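Local atomic coordinates of regulator of G-protein signaling 16 (Mus musculus, PDB entry 3C7L), a protein that speeds GTP hydrolysis by G protein alpha subunits, including activated transducin in phototransduction, and so returns them to their inactive GDP-bound form. Residues P125-K129 with S130-R134. Sequence-based numbering, arbitrary orientation.
Sequences PRFLK and SPAYR
The backbone turns sharply between F127 and S130, where helix 109-128 gives way to the short helix 131-134: S130 N donates to F127 O over 3.2 Å from above the carbonyl plane, and S130 then stands at the N-cap position of the second helix. S130 OG grips the same oxygen, OG to F127 O being 2.7 Å, and comes from the same face of that plane, so the F127 carbonyl takes two bonds from one residue. S130 O in turn accepts from the backbone N of both Y133 and R134. The side chains pack round this turn. Y133, its ring swung away from its own backbone N (chi1 176°), turns one face to L128, whose CD2 sits over the ring centre in a CH-pi contact, 3.8 Å from the centroid. Y133 CB rests on one face of the F127 ring, toward its rim, and the edge of the Y133 ring turns to the F127 face in an offset edge-to-face pair, planes at 62°. A132 CB adds a contact of 3.8 Å to F127 CE1. At the surface, K129 O lies over the guanidinium face of R134, 3.3 Å from CZ. A serine in place of Y133 would probably uncover the L128 methyl and leave V15 O, now bonded to Y133 OH, without its mate. F127 meets F35 of helix 29-40 while L128 and Y133 touch R19 of helix 15-20, so this N-capped turn between two consecutive helices joins the C-terminal end of the all-helical RGS domain to helices near its N-terminus.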
loop_
_atom_site.group_PDB
_atom_site.type_symbol
_atom_site.label_atom_id
_atom_site.label_comp_id
_atom_site.label_asym_id
_atom_site.label_seq_id
_atom_site.Cartn_x
_atom_site.Cartn_y
_atom_site.Cartn_z
ATOM N N PRO A 125 -7.777 -8.414 -8.987
ATOM C CA PRO A 125 -8.386 -9.349 -9.934
ATOM C C PRO A 125 -9.009 -8.637 -11.134
ATOM O O PRO A 125 -8.998 -9.167 -12.239
ATOM C CB PRO A 125 -9.428 -10.069 -9.085
ATOM C CG PRO A 125 -8.777 -10.111 -7.747
ATOM C CD PRO A 125 -8.237 -8.701 -7.616
ATOM N N ARG A 126 -9.558 -7.443 -10.929
ATOM C CA ARG A 126 -10.154 -6.722 -12.049
ATOM C C ARG A 126 -9.065 -6.209 -12.990
ATOM O O ARG A 126 -9.271 -6.108 -14.202
ATOM C CB ARG A 126 -11.051 -5.572 -11.556
ATOM C CG ARG A 126 -12.364 -6.076 -10.954
ATOM C CD ARG A 126 -13.355 -4.976 -10.600
ATOM N NE ARG A 126 -12.928 -4.148 -9.475
ATOM C CZ ARG A 126 -12.312 -2.977 -9.593
ATOM N NH1 ARG A 126 -12.042 -2.482 -10.794
ATOM N NH2 ARG A 126 -11.985 -2.291 -8.506
ATOM N N PHE A 127 -7.901 -5.899 -12.430
ATOM C CA PHE A 127 -6.771 -5.427 -13.229
ATOM C C PHE A 127 -6.339 -6.537 -14.174
ATOM O O PHE A 127 -6.019 -6.288 -15.341
ATOM C CB PHE A 127 -5.576 -5.062 -12.332
ATOM C CG PHE A 127 -4.264 -4.934 -13.083
ATOM C CD1 PHE A 127 -4.078 -3.922 -14.022
ATOM C CD2 PHE A 127 -3.226 -5.837 -12.857
ATOM C CE1 PHE A 127 -2.877 -3.808 -14.727
ATOM C CE2 PHE A 127 -2.018 -5.732 -13.559
ATOM C CZ PHE A 127 -1.846 -4.715 -14.494
ATOM N N LEU A 128 -6.313 -7.760 -13.655
ATOM C CA LEU A 128 -5.898 -8.911 -14.449
ATOM C C LEU A 128 -6.865 -9.213 -15.582
ATOM O O LEU A 128 -6.484 -9.817 -16.583
ATOM C CB LEU A 128 -5.748 -10.143 -13.556
ATOM C CG LEU A 128 -4.682 -10.031 -12.461
ATOM C CD1 LEU A 128 -4.674 -11.319 -11.635
ATOM C CD2 LEU A 128 -3.310 -9.781 -13.087
ATOM N N LYS A 129 -8.113 -8.789 -15.429
ATOM C CA LYS A 129 -9.123 -9.029 -16.452
ATOM C C LYS A 129 -9.368 -7.798 -17.317
ATOM O O LYS A 129 -10.383 -7.707 -18.005
ATOM C CB LYS A 129 -10.431 -9.479 -15.789
ATOM C CG LYS A 129 -10.297 -10.806 -15.066
ATOM C CD LYS A 129 -11.487 -11.094 -14.168
ATOM C CE LYS A 129 -11.232 -12.343 -13.337
ATOM N NZ LYS A 129 -12.239 -12.511 -12.251
ATOM N N SER A 130 -8.428 -6.856 -17.290
ATOM C CA SER A 130 -8.552 -5.631 -18.073
ATOM C C SER A 130 -7.534 -5.629 -19.209
ATOM O O SER A 130 -6.596 -6.425 -19.215
ATOM C CB SER A 130 -8.292 -4.418 -17.190
ATOM O OG SER A 130 -6.913 -4.324 -16.893
ATOM N N PRO A 131 -7.711 -4.734 -20.190
ATOM C CA PRO A 131 -6.758 -4.689 -21.299
ATOM C C PRO A 131 -5.351 -4.362 -20.814
ATOM O O PRO A 131 -4.370 -4.810 -21.405
ATOM C CB PRO A 131 -7.325 -3.591 -22.191
ATOM C CG PRO A 131 -8.807 -3.727 -21.973
ATOM C CD PRO A 131 -8.881 -3.886 -20.472
ATOM N N ALA A 132 -5.262 -3.580 -19.738
ATOM C CA ALA A 132 -3.976 -3.166 -19.178
ATOM C C ALA A 132 -3.076 -4.360 -18.875
ATOM O O ALA A 132 -1.854 -4.262 -18.974
ATOM C CB ALA A 132 -4.195 -2.329 -17.917
ATOM N N TYR A 133 -3.679 -5.485 -18.502
ATOM C CA TYR A 133 -2.906 -6.689 -18.230
ATOM C C TYR A 133 -2.992 -7.649 -19.417
ATOM O O TYR A 133 -1.976 -8.160 -19.889
ATOM C CB TYR A 133 -3.422 -7.413 -16.980
ATOM C CG TYR A 133 -2.694 -8.719 -16.746
ATOM C CD1 TYR A 133 -1.389 -8.734 -16.250
ATOM C CD2 TYR A 133 -3.272 -9.933 -17.111
ATOM C CE1 TYR A 133 -0.678 -9.924 -16.131
ATOM C CE2 TYR A 133 -2.569 -11.128 -16.998
ATOM C CZ TYR A 133 -1.275 -11.116 -16.509
ATOM O OH TYR A 133 -0.582 -12.300 -16.406
ATOM N N ARG A 134 -4.212 -7.883 -19.895
ATOM C CA ARG A 134 -4.441 -8.801 -21.004
ATOM C C ARG A 134 -3.620 -8.516 -22.254
ATOM O O ARG A 134 -3.202 -9.446 -22.941
ATOM C CB ARG A 134 -5.928 -8.835 -21.359
ATOM C CG ARG A 134 -6.765 -9.611 -20.364
ATOM C CD ARG A 134 -8.228 -9.607 -20.751
ATOM N NE ARG A 134 -9.019 -10.479 -19.889
ATOM C CZ ARG A 134 -10.348 -10.484 -19.863
ATOM N NH1 ARG A 134 -11.028 -9.660 -20.650
ATOM N NH2 ARG A 134 -10.998 -11.313 -19.058
#